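Local coordinates for malonyl CoA:acyl carrier protein malonyltransferase (Streptomyces coelicolor, PDB 1NM2) that probably transfers the malonyl group from malonyl-CoA to holo acyl carrier protein, providing malonyl-ACP for fatty acid biosynthesis, at residues V4-G9 / G280-L285; P8-Q13 / H97-I102; G137-L142 / V192-V197; A200-H205 / N254-D259. All coordinates share one frame; numbering follows the deposited sequence.

How the interactions relate
The four contacts illustrate how an active site is assembled from distant parts of one chain. Interactions 1 and 2 share Pro8 and Gly9, with centres about 9 Å apart, and are joined by the probable hydrogen bond from His97 N to Ala7 O, 3.0 Å. Interactions 2 and 4, centres about 13 Å apart, meet where Ser98 OG lies 2.7 Å from His202 NE2, and both touch the bound acetate, which mimics a malonyl group. Trp258 carries interaction 4 back to interaction 1 by packing on Val6 and Leu282. Interaction 3 belongs to the mixed sheet and reaches the pocket region through Met138 CE, 3.7 Å from Phe201 O of interaction 4.

Interaction 1. Residues V4-G9 / G280-L285; sequences VLVAPG and GTLTGL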
loop_
_atom_site.group_PDB
_atom_site.type_symbol
_atom_site.label_atom_id
_atom_site.label_comp_id
_atom_site.label_asym_id
_atom_site.label_seq_id
_atom_site.Cartn_x
_atom_site.Cartn_y
_atom_site.Cartn_z
ATOM N N VAL A 4 9.237 -12.155 -4.702
ATOM C CA VAL A 4 7.970 -11.458 -4.523
ATOM C C VAL A 4 8.210 -9.958 -4.599
ATOM O O VAL A 4 9.014 -9.407 -3.847
ATOM C CB VAL A 4 7.335 -11.794 -3.157
ATOM C CG1 VAL A 4 6.030 -11.029 -2.980
ATOM C CG2 VAL A 4 7.093 -13.291 -3.056
ATOM N N LEU A 5 7.519 -9.300 -5.520
ATOM C CA LEU A 5 7.657 -7.861 -5.692
ATOM C C LEU A 5 6.502 -7.178 -4.963
ATOM O O LEU A 5 5.344 -7.414 -5.288
ATOM C CB LEU A 5 7.626 -7.524 -7.185
ATOM C CG LEU A 5 7.836 -6.079 -7.643
ATOM C CD1 LEU A 5 9.182 -5.572 -7.166
ATOM C CD2 LEU A 5 7.752 -6.018 -9.167
ATOM N N VAL A 6 6.810 -6.349 -3.967
ATOM C CA VAL A 6 5.761 -5.667 -3.217
ATOM C C VAL A 6 5.864 -4.142 -3.290
ATOM O O VAL A 6 6.942 -3.584 -3.498
ATOM C CB VAL A 6 5.748 -6.095 -1.721
ATOM C CG1 VAL A 6 5.611 -7.616 -1.608
ATOM C CG2 VAL A 6 7.008 -5.606 -1.017
ATOM N N ALA A 7 4.724 -3.477 -3.131
ATOM C CA ALA A 7 4.659 -2.017 -3.178
ATOM C C ALA A 7 4.068 -1.494 -1.866
ATOM O O ALA A 7 3.095 -2.052 -1.354
ATOM C CB ALA A 7 3.795 -1.575 -4.354
ATOM N N PRO A 8 4.641 -0.407 -1.315
ATOM C CA PRO A 8 4.173 0.186 -0.059
ATOM C C PRO A 8 2.883 1.000 -0.135
ATOM O O PRO A 8 2.309 1.199 -1.212
ATOM C CB PRO A 8 5.361 1.035 0.376
ATOM C CG PRO A 8 5.868 1.553 -0.934
ATOM C CD PRO A 8 5.799 0.335 -1.846
ATOM N N GLY A 9 2.440 1.463 1.033
ATOM C CA GLY A 9 1.231 2.261 1.137
ATOM C C GLY A 9 1.502 3.602 1.798
ATOM O O GLY A 9 2.661 3.974 2.001
ATOM N N GLY A 280 11.208 0.315 2.462
ATOM C CA GLY A 280 11.640 0.398 3.842
ATOM C C GLY A 280 10.629 -0.187 4.818
ATOM O O GLY A 280 10.977 -1.029 5.644
ATOM N N THR A 281 9.377 0.245 4.714
ATOM C CA THR A 281 8.325 -0.226 5.608
ATOM C C THR A 281 7.994 -1.713 5.466
ATOM O O THR A 281 8.036 -2.452 6.449
ATOM C CB THR A 281 7.027 0.592 5.415
ATOM O OG1 THR A 281 6.602 0.496 4.051
ATOM C CG2 THR A 281 7.268 2.060 5.760
ATOM N N LEU A 282 7.665 -2.161 4.258
ATOM C CA LEU A 282 7.334 -3.573 4.068
ATOM C C LEU A 282 8.570 -4.451 4.254
ATOM O O LEU A 282 8.474 -5.580 4.732
ATOM C CB LEU A 282 6.706 -3.801 2.682
ATOM C CG LEU A 282 5.403 -3.019 2.416
ATOM C CD1 LEU A 282 4.797 -3.456 1.083
ATOM C CD2 LEU A 282 4.403 -3.265 3.546
ATOM N N THR A 283 9.734 -3.925 3.891
ATOM C CA THR A 283 10.984 -4.666 4.046
ATOM C C THR A 283 11.262 -4.881 5.535
ATOM O O THR A 283 11.725 -5.945 5.939
ATOM C CB THR A 283 12.169 -3.905 3.414
ATOM O OG1 THR A 283 12.024 -3.901 1.989
ATOM C CG2 THR A 283 13.482 -4.569 3.776
ATOM N N GLY A 284 10.975 -3.866 6.341
ATOM C CA GLY A 284 11.183 -3.986 7.774
ATOM C C GLY A 284 10.297 -5.077 8.355
ATOM O O GLY A 284 10.721 -5.846 9.223
ATOM N N LEU A 285 9.061 -5.150 7.869
ATOM C CA LEU A 285 8.116 -6.162 8.333
ATOM C C LEU A 285 8.581 -7.556 7.922
ATOM O O LEU A 285 8.495 -8.510 8.700
ATOM C CB LEU A 285 6.720 -5.896 7.755
ATOM C CG LEU A 285 5.880 -4.807 8.434
ATOM C CD1 LEU A 285 4.651 -4.484 7.591
ATOM C CD2 LEU A 285 5.462 -5.287 9.813
#
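Leu282, in the first turn of helix 281-289, rests its CD1 methyl on the C-terminal end of strand 3-7, the middle strand of the parallel sheet in the alpha/beta hydrolase-like core. The apolar part is small and buried. Val6 CG2 lies 3.7 Å from Leu282 CD1, and the two side chains cross obliquely. A chi1 of -60° sets Leu282 CG opposite its carbonyl carbon, and the extended outer bond carries this methyl out from the helix to the strand. Trp258 of helix 258-267 packs on both partners. Where the strand gives way to a loop, Pro8 continues the surface: its CB meets Thr281 OG1 at 3.9 Å, a van der Waals contact.

No hydrogen bond links the two segments, and the polar groups are served elsewhere. Gly280 holds the N-cap position, and its O takes the first helical bond, from Gly284 N at 2.9 Å. Glu275, from the neighbouring strand 272-275, accepts from Gly280 N, Leu282 N and Thr283 OG1, so its carboxylate sits at the helix N-terminus, where the dipole would probably favour the charged form. At the strand end, Leu282 CD1 presses to 3.3 Å from Ala7 O.

Interaction 2. Residues P8-Q13 / H97-I102; sequences PGQGAQ and HSVGEI. With ACY (acetic acid), chain D.
Pro8 meets the turn at residues 97-100 through its carbonyl: Pro8 O is 3.3 Å from Gly100 CA, and a CB on that glycine would run into the oxygen. Gly100 N is also near, but its angle is too poor for a bond. At Gly9 the backbones come just as close. Its CA makes a CH...O contact of 3.3 Å with His97 O, leaving no space for a side chain, while Val99 CG2 reaches to 3.3 Å from Gly9 CA.

Gln10, second residue of the type II turn from Gly9 to Ala12, gives its N-H to a water over 2.9 Å, and Val99 N gives the same water a bond of 3.2 Å. Its CG is anti to the carbonyl carbon (chi1 -77°) and the chain is extended beyond, running out to the bound acetate, whose O lies 3.4 Å from Gln10 CG. Cutting Gln10 back to an alanine removes CG and the amide, which would probably open a gap beside that oxygen and leave Val99 CG1 with less cover. Gly11 N bonds Gln13 OE1 at 2.9 Å; Gln13 NE2 in turn holds Ile54 O.

Across from this loop, residues 97-100 form a strained type II' turn within a GHSVG sequence, the pattern of a nucleophile elbow. Ser98 OG also bonds Arg123 and His202; its contact with the acetate is so short that its detail is doubtful. The two N-H groups converging on one water are consistent with an oxyanion hole, ready to stabilise negative charge on a substrate carbonyl oxygen.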
loop_
_atom_site.group_PDB
_atom_site.type_symbol
_atom_site.label_atom_id
_atom_site.label_comp_id
_atom_site.label_asym_id
_atom_site.label_seq_id
_atom_site.Cartn_x
_atom_site.Cartn_y
_atom_site.Cartn_z
ATOM N N PRO A 8 4.641 -0.407 -1.315
ATOM C CA PRO A 8 4.173 0.186 -0.059
ATOM C C PRO A 8 2.883 1.000 -0.135
ATOM O O PRO A 8 2.309 1.199 -1.212
ATOM C CB PRO A 8 5.361 1.035 0.376
ATOM C CG PRO A 8 5.868 1.553 -0.934
ATOM C CD PRO A 8 5.799 0.335 -1.846
ATOM N N GLY A 9 2.440 1.463 1.033
ATOM C CA GLY A 9 1.231 2.261 1.137
ATOM C C GLY A 9 1.502 3.602 1.798
ATOM O O GLY A 9 2.661 3.974 2.001
ATOM N N GLN A 10 0.435 4.326 2.144
ATOM C CA GLN A 10 0.565 5.640 2.773
ATOM C C GLN A 10 1.460 5.632 3.998
ATOM O O GLN A 10 1.416 4.706 4.815
ATOM C CB GLN A 10 -0.806 6.203 3.163
ATOM C CG GLN A 10 -1.599 6.764 1.996
ATOM C CD GLN A 10 -2.736 7.662 2.446
ATOM O OE1 GLN A 10 -2.521 8.655 3.142
ATOM N NE2 GLN A 10 -3.950 7.320 2.049
ATOM N N GLY A 11 2.256 6.689 4.130
ATOM C CA GLY A 11 3.174 6.791 5.248
ATOM C C GLY A 11 4.597 6.573 4.777
ATOM O O GLY A 11 5.544 7.074 5.380
ATOM N N ALA A 12 4.747 5.825 3.689
ATOM C CA ALA A 12 6.060 5.528 3.133
ATOM C C ALA A 12 6.706 6.726 2.439
ATOM O O ALA A 12 7.932 6.851 2.415
ATOM C CB ALA A 12 5.958 4.355 2.154
ATOM N N GLN A 13 5.883 7.607 1.880
ATOM C CA GLN A 13 6.397 8.772 1.173
ATOM C C GLN A 13 6.982 9.842 2.096
ATOM O O GLN A 13 6.493 10.058 3.204
ATOM C CB GLN A 13 5.291 9.399 0.313
ATOM C CG GLN A 13 4.355 10.332 1.064
ATOM C CD GLN A 13 3.295 9.620 1.894
ATOM O OE1 GLN A 13 3.328 8.401 2.075
ATOM N NE2 GLN A 13 2.349 10.395 2.409
ATOM N N HIS A 97 0.651 -3.008 0.012
ATOM C CA HIS A 97 -0.093 -2.612 1.200
ATOM C C HIS A 97 -1.089 -1.491 0.895
ATOM O O HIS A 97 -0.699 -0.354 0.656
ATOM C CB HIS A 97 0.886 -2.174 2.297
ATOM C CG HIS A 97 0.307 -2.232 3.677
ATOM N ND1 HIS A 97 -0.617 -1.319 4.138
ATOM C CD2 HIS A 97 0.497 -3.117 4.683
ATOM C CE1 HIS A 97 -0.971 -1.639 5.371
ATOM N NE2 HIS A 97 -0.309 -2.727 5.725
ATOM N N SER A 98 -2.373 -1.840 0.906
ATOM C CA SER A 98 -3.462 -0.901 0.635
ATOM C C SER A 98 -3.323 -0.251 -0.746
ATOM O O SER A 98 -3.683 -0.859 -1.751
ATOM C CB SER A 98 -3.522 0.173 1.725
ATOM O OG SER A 98 -4.772 0.844 1.683
ATOM N N VAL A 99 -2.813 0.976 -0.806
ATOM C CA VAL A 99 -2.642 1.642 -2.099
ATOM C C VAL A 99 -1.656 0.838 -2.947
ATOM O O VAL A 99 -1.732 0.834 -4.179
ATOM C CB VAL A 99 -2.085 3.088 -1.960
ATOM C CG1 VAL A 99 -2.941 3.891 -1.011
ATOM C CG2 VAL A 99 -0.647 3.053 -1.486
ATOM N N GLY A 100 -0.734 0.157 -2.275
ATOM C CA GLY A 100 0.253 -0.646 -2.979
ATOM C C GLY A 100 -0.379 -1.767 -3.785
ATOM O O GLY A 100 0.265 -2.345 -4.664
ATOM N N GLU A 101 -1.638 -2.085 -3.488
ATOM C CA GLU A 101 -2.345 -3.142 -4.214
ATOM C C GLU A 101 -2.637 -2.714 -5.644
ATOM O O GLU A 101 -2.699 -3.546 -6.552
ATOM C CB GLU A 101 -3.674 -3.490 -3.541
ATOM C CG GLU A 101 -3.554 -4.140 -2.180
ATOM C CD GLU A 101 -4.671 -5.140 -1.939
ATOM O OE1 GLU A 101 -4.390 -6.358 -1.991
ATOM O OE2 GLU A 101 -5.827 -4.712 -1.716
ATOM N N ILE A 102 -2.857 -1.418 -5.839
ATOM C CA ILE A 102 -3.128 -0.918 -7.176
ATOM C C ILE A 102 -1.812 -0.989 -7.939
ATOM O O ILE A 102 -1.784 -1.364 -9.104
ATOM C CB ILE A 102 -3.655 0.544 -7.156
ATOM C CG1 ILE A 102 -5.082 0.586 -6.597
ATOM C CG2 ILE A 102 -3.658 1.119 -8.570
ATOM C CD1 ILE A 102 -5.203 0.209 -5.137
HETATM C C ACY D . -4.874 3.725 2.809
HETATM O O ACY D . -4.394 4.924 2.657
HETATM O OXT ACY D . -5.608 3.077 1.988
HETATM C CH3 ACY D . -4.479 3.071 4.123
HETATM O O HOH W 1 -1.998 2.892 1.668
#

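Interaction 3. Residues G137-L142 / V192-V197; sequences GMSALL and VVPLKV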
loop_
_atom_site.group_PDB
_atom_site.type_symbol
_atom_site.label_atom_id
_atom_site.label_comp_id
_atom_site.label_asym_id
_atom_site.label_seq_id
_atom_site.Cartn_x
_atom_site.Cartn_y
_atom_site.Cartn_z
ATOM N N GLY A 137 -10.258 8.254 12.713
ATOM C CA GLY A 137 -8.824 8.152 12.528
ATOM C C GLY A 137 -8.317 6.736 12.709
ATOM O O GLY A 137 -9.103 5.792 12.749
ATOM N N MET A 138 -6.998 6.596 12.800
ATOM C CA MET A 138 -6.351 5.298 12.985
ATOM C C MET A 138 -5.213 5.481 13.974
ATOM O O MET A 138 -4.555 6.524 13.982
ATOM C CB MET A 138 -5.770 4.777 11.663
ATOM C CG MET A 138 -6.743 4.702 10.508
ATOM S SD MET A 138 -5.899 4.298 8.942
ATOM C CE MET A 138 -5.903 2.524 9.012
ATOM N N SER A 139 -4.979 4.468 14.801
ATOM C CA SER A 139 -3.898 4.516 15.779
ATOM C C SER A 139 -3.239 3.152 15.874
ATOM O O SER A 139 -3.918 2.130 15.888
ATOM C CB SER A 139 -4.427 4.925 17.156
ATOM O OG SER A 139 -4.957 6.239 17.134
ATOM N N ALA A 140 -1.912 3.140 15.923
ATOM C CA ALA A 140 -1.171 1.892 16.031
ATOM C C ALA A 140 -1.028 1.529 17.502
ATOM O O ALA A 140 -0.903 2.412 18.359
ATOM C CB ALA A 140 0.206 2.038 15.396
ATOM N N LEU A 141 -1.069 0.231 17.791
ATOM C CA LEU A 141 -0.916 -0.258 19.154
ATOM C C LEU A 141 0.497 -0.810 19.288
ATOM O O LEU A 141 0.866 -1.750 18.586
ATOM C CB LEU A 141 -1.932 -1.367 19.447
ATOM C CG LEU A 141 -3.382 -0.988 19.765
ATOM C CD1 LEU A 141 -3.976 -0.140 18.665
ATOM C CD2 LEU A 141 -4.191 -2.263 19.948
ATOM N N LEU A 142 1.287 -0.232 20.186
ATOM C CA LEU A 142 2.663 -0.683 20.377
ATOM C C LEU A 142 2.775 -1.606 21.586
ATOM O O LEU A 142 2.603 -1.181 22.726
ATOM C CB LEU A 142 3.591 0.526 20.540
ATOM C CG LEU A 142 3.428 1.614 19.472
ATOM C CD1 LEU A 142 4.437 2.724 19.719
ATOM C CD2 LEU A 142 3.614 1.017 18.080
ATOM N N VAL A 192 -0.656 3.961 22.318
ATOM C CA VAL A 192 -1.654 3.971 21.261
ATOM C C VAL A 192 -1.297 5.227 20.478
ATOM O O VAL A 192 -1.637 6.343 20.872
ATOM C CB VAL A 192 -3.078 4.060 21.834
ATOM C CG1 VAL A 192 -4.093 4.208 20.706
ATOM C CG2 VAL A 192 -3.382 2.799 22.633
ATOM N N VAL A 193 -0.586 5.034 19.375
ATOM C CA VAL A 193 -0.122 6.148 18.563
ATOM C C VAL A 193 -0.984 6.469 17.354
ATOM O O VAL A 193 -1.131 5.652 16.443
ATOM C CB VAL A 193 1.325 5.896 18.085
ATOM C CG1 VAL A 193 1.876 7.139 17.398
ATOM C CG2 VAL A 193 2.189 5.501 19.267
ATOM N N PRO A 194 -1.563 7.676 17.329
ATOM C CA PRO A 194 -2.410 8.086 16.205
ATOM C C PRO A 194 -1.595 8.243 14.925
ATOM O O PRO A 194 -0.510 8.823 14.937
ATOM C CB PRO A 194 -3.022 9.403 16.692
ATOM C CG PRO A 194 -1.993 9.938 17.635
ATOM C CD PRO A 194 -1.552 8.703 18.385
ATOM N N LEU A 195 -2.123 7.706 13.829
ATOM C CA LEU A 195 -1.464 7.771 12.530
ATOM C C LEU A 195 -1.791 9.077 11.815
ATOM O O LEU A 195 -2.822 9.701 12.081
ATOM C CB LEU A 195 -1.893 6.589 11.652
ATOM C CG LEU A 195 -1.277 5.214 11.940
ATOM C CD1 LEU A 195 -1.566 4.790 13.361
ATOM C CD2 LEU A 195 -1.845 4.195 10.967
ATOM N N LYS A 196 -0.909 9.481 10.904
ATOM C CA LYS A 196 -1.102 10.716 10.154
ATOM C C LYS A 196 -2.019 10.476 8.954
ATOM O O LYS A 196 -1.583 10.516 7.801
ATOM C CB LYS A 196 0.253 11.264 9.688
ATOM C CG LYS A 196 1.278 11.419 10.813
ATOM C CD LYS A 196 2.612 11.929 10.288
ATOM C CE LYS A 196 3.672 11.977 11.384
ATOM N NZ LYS A 196 3.317 12.897 12.503
ATOM N N VAL A 197 -3.292 10.223 9.238
ATOM C CA VAL A 197 -4.279 9.975 8.195
ATOM C C VAL A 197 -5.531 10.798 8.460
ATOM O O VAL A 197 -5.810 11.172 9.599
ATOM C CB VAL A 197 -4.678 8.480 8.126
ATOM C CG1 VAL A 197 -3.462 7.632 7.788
ATOM C CG2 VAL A 197 -5.281 8.035 9.456
HETATM O O HOH W 2 -5.553 9.403 13.003
#
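Ser139 and Pro194 face each other as a non-hydrogen-bonded antiparallel pair, with only 3.9 Å between Ser139 CA and Pro194 CA. On one side of this pair, Leu195 N gives Met138 O a nearly straight bond of 2.7 Å (177° at the hydrogen). On the other, Ala140 and Val193 exchange two bonds, Ala140 N to Val193 O at 2.7 Å and Val193 N to Ala140 O at 2.8 Å, the latter in the carbonyl plane.

Side chains tighten this part further. Leu195 folds back over the partner strand until its CD1 stands 3.1 Å from Ala140 N, while its CD2 packs on Met138 CB. Shortening Leu195 to an alanine would probably uncover the CB atoms of Ala140 and Met138 and open a gap over the backbone between them. Buried Met138 also meets Val197: their side chains cross at about a right angle, Val197 CG2 3.8 Å from Met138 CG. On the opposite face of the sheet, Val192 CG1 lies 3.6 Å from Ser139 CB.

At the solvent side, exposed Leu142 touches Val193 CG2 chiefly through CD1, at 3.6 Å, and the ring of Pro194 is exposed as well. Near the inverse gamma turn centred on Lys196, a water links Met138 N to Leu195 O in place of direct pairing.

Strand 189-194 forms one edge of the mixed sheet, which corresponds to the smaller, ferredoxin-like subdomain of FabD enzymes. Helix 175-183 covers the face bearing Ser139, Leu141 and Val192, and strand 168-172 flanks 136-143 on its other side.

Interaction 4. Residues A200-H205 / N254-D259; sequences AFHTRH and NPVRWD. With ACY (acetic acid), chain D.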
loop_
_atom_site.group_PDB
_atom_site.type_symbol
_atom_site.label_atom_id
_atom_site.label_comp_id
_atom_site.label_asym_id
_atom_site.label_seq_id
_atom_site.Cartn_x
_atom_site.Cartn_y
_atom_site.Cartn_z
ATOM N N ALA A 200 -10.756 7.015 9.388
ATOM C CA ALA A 200 -10.761 5.587 9.650
ATOM C C ALA A 200 -10.778 4.787 8.353
ATOM O O ALA A 200 -11.793 4.191 7.994
ATOM C CB ALA A 200 -11.973 5.224 10.510
ATOM N N PHE A 201 -9.650 4.783 7.647
ATOM C CA PHE A 201 -9.549 4.031 6.402
ATOM C C PHE A 201 -9.690 2.562 6.765
ATOM O O PHE A 201 -9.413 2.175 7.901
ATOM C CB PHE A 201 -8.186 4.267 5.744
ATOM C CG PHE A 201 -7.917 5.704 5.394
ATOM C CD1 PHE A 201 -6.612 6.183 5.338
ATOM C CD2 PHE A 201 -8.961 6.575 5.102
ATOM C CE1 PHE A 201 -6.349 7.512 4.996
ATOM C CE2 PHE A 201 -8.711 7.903 4.759
ATOM C CZ PHE A 201 -7.399 8.371 4.707
ATOM N N HIS A 202 -10.135 1.759 5.806
ATOM C CA HIS A 202 -10.314 0.328 5.995
ATOM C C HIS A 202 -11.340 -0.067 7.049
ATOM O O HIS A 202 -11.170 -1.057 7.762
ATOM C CB HIS A 202 -8.956 -0.316 6.265
ATOM C CG HIS A 202 -7.991 -0.130 5.135
ATOM N ND1 HIS A 202 -8.161 -0.741 3.912
ATOM C CD2 HIS A 202 -6.922 0.690 5.001
ATOM C CE1 HIS A 202 -7.243 -0.300 3.070
ATOM N NE2 HIS A 202 -6.480 0.571 3.705
ATOM N N THR A 203 -12.416 0.715 7.115
ATOM C CA THR A 203 -13.533 0.472 8.027
ATOM C C THR A 203 -14.799 0.890 7.278
ATOM O O THR A 203 -14.726 1.489 6.195
ATOM C CB THR A 203 -13.456 1.327 9.314
ATOM O OG1 THR A 203 -13.771 2.690 8.997
ATOM C CG2 THR A 203 -12.073 1.245 9.936
ATOM N N ARG A 204 -15.955 0.580 7.859
ATOM C CA ARG A 204 -17.239 0.919 7.255
ATOM C C ARG A 204 -17.376 2.424 7.050
ATOM O O ARG A 204 -18.242 2.884 6.298
ATOM C CB ARG A 204 -18.388 0.435 8.142
ATOM C CG ARG A 204 -18.503 1.188 9.461
ATOM C CD ARG A 204 -19.821 0.880 10.163
ATOM N NE ARG A 204 -20.022 1.731 11.333
ATOM C CZ ARG A 204 -19.243 1.714 12.410
ATOM N NH1 ARG A 204 -18.206 0.885 12.469
ATOM N NH2 ARG A 204 -19.494 2.532 13.426
ATOM N N HIS A 205 -16.542 3.198 7.736
ATOM C CA HIS A 205 -16.604 4.641 7.578
ATOM C C HIS A 205 -16.221 5.051 6.158
ATOM O O HIS A 205 -16.444 6.190 5.760
ATOM C CB HIS A 205 -15.703 5.339 8.604
ATOM C CG HIS A 205 -16.296 5.395 9.979
ATOM N ND1 HIS A 205 -15.837 4.621 11.024
ATOM C CD2 HIS A 205 -17.342 6.103 10.467
ATOM C CE1 HIS A 205 -16.577 4.848 12.095
ATOM N NE2 HIS A 205 -17.498 5.742 11.783
ATOM N N ASN A 254 -12.360 -2.409 4.032
ATOM C CA ASN A 254 -12.086 -3.691 4.677
ATOM C C ASN A 254 -10.678 -3.685 5.279
ATOM O O ASN A 254 -9.775 -3.039 4.755
ATOM C CB ASN A 254 -12.175 -4.836 3.654
ATOM C CG ASN A 254 -13.601 -5.310 3.405
ATOM O OD1 ASN A 254 -13.865 -5.994 2.414
ATOM N ND2 ASN A 254 -14.516 -4.977 4.306
ATOM N N PRO A 255 -10.477 -4.416 6.388
ATOM C CA PRO A 255 -9.163 -4.486 7.045
ATOM C C PRO A 255 -8.057 -4.973 6.096
ATOM O O PRO A 255 -8.313 -5.765 5.186
ATOM C CB PRO A 255 -9.400 -5.485 8.176
ATOM C CG PRO A 255 -10.850 -5.258 8.529
ATOM C CD PRO A 255 -11.493 -5.160 7.159
ATOM N N VAL A 256 -6.833 -4.501 6.318
ATOM C CA VAL A 256 -5.689 -4.915 5.508
ATOM C C VAL A 256 -5.014 -6.090 6.220
ATOM O O VAL A 256 -4.384 -5.914 7.264
ATOM C CB VAL A 256 -4.648 -3.774 5.353
ATOM C CG1 VAL A 256 -3.394 -4.303 4.672
ATOM C CG2 VAL A 256 -5.239 -2.618 4.536
ATOM N N ARG A 257 -5.153 -7.288 5.664
ATOM C CA ARG A 257 -4.540 -8.458 6.274
ATOM C C ARG A 257 -3.181 -8.740 5.656
ATOM O O ARG A 257 -3.000 -9.740 4.958
ATOM C CB ARG A 257 -5.448 -9.684 6.129
ATOM C CG ARG A 257 -6.743 -9.571 6.933
ATOM C CD ARG A 257 -6.445 -9.291 8.403
ATOM N NE ARG A 257 -5.696 -10.379 9.025
ATOM C CZ ARG A 257 -6.218 -11.560 9.345
ATOM N NH1 ARG A 257 -5.459 -12.497 9.906
ATOM N NH2 ARG A 257 -7.503 -11.803 9.121
ATOM N N TRP A 258 -2.229 -7.850 5.914
ATOM C CA TRP A 258 -0.883 -8.016 5.380
ATOM C C TRP A 258 -0.237 -9.237 6.024
ATOM O O TRP A 258 0.649 -9.865 5.438
ATOM C CB TRP A 258 -0.031 -6.772 5.644
ATOM C CG TRP A 258 1.288 -6.836 4.931
ATOM C CD1 TRP A 258 2.529 -6.951 5.493
ATOM C CD2 TRP A 258 1.485 -6.857 3.515
ATOM N NE1 TRP A 258 3.490 -7.048 4.510
ATOM C CE2 TRP A 258 2.876 -6.989 3.286
ATOM C CE3 TRP A 258 0.621 -6.780 2.414
ATOM C CZ2 TRP A 258 3.422 -7.045 1.999
ATOM C CZ3 TRP A 258 1.162 -6.837 1.133
ATOM C CH2 TRP A 258 2.555 -6.966 0.938
ATOM N N ASP A 259 -0.692 -9.577 7.229
ATOM C CA ASP A 259 -0.173 -10.745 7.929
ATOM C C ASP A 259 -0.407 -12.001 7.081
ATOM O O ASP A 259 0.492 -12.831 6.903
ATOM C CB ASP A 259 -0.865 -10.910 9.293
ATOM C CG ASP A 259 -2.366 -11.129 9.172
ATOM O OD1 ASP A 259 -2.894 -11.998 9.900
ATOM O OD2 ASP A 259 -3.023 -10.431 8.365
HETATM C C ACY D . -4.874 3.725 2.809
HETATM O O ACY D . -4.394 4.924 2.657
HETATM O OXT ACY D . -5.608 3.077 1.988
HETATM C CH3 ACY D . -4.479 3.071 4.123
#
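His202 stands with its imidazole ring flat beneath Val256 and one edge turned to the backbone of Asn254. Val256 CG2 sits 3.4 Å from the ring centroid and only 10° off the normal, a clear CH-pi contact. Val256 also packs on His97, so it lies between the two histidines. At the rim, His202 ND1 donates to Asn254 O over 2.9 Å. The bond is bent, 134° at the hydrogen, and the oxygen lies somewhat out of the ring plane, although the donor arrives nearly along the C=O axis. Gln251 O gives ND1 a second, weak partner. With these contacts over a face and at an edge, the ring should resist both tilting and turning. A chi1 of -61° and the turn of the ring about CB-CG together direct NE2 to the pocket.

There NE2 meets Ser98 OG, the Ser-His pairing expected of a FabD-type acyltransferase dyad, while the bond from His202 NE2 to acetate OXT is weak at 3.2 Å. The acetate methyl lies at the ring edge, in its plane. Phe201 comes to the same ligand from the preceding position, with Phe201 CD1 3.7 Å from acetate O, and its ring packs on Met127 of helix 113-132.

Just beyond the histidine, Thr203 OG1 donates to Ala200 O at 2.7 Å and accepts from His205 N at 3.1 Å; the latter bond makes an ST turn. His202 O, by contrast, is buried here without a polar partner.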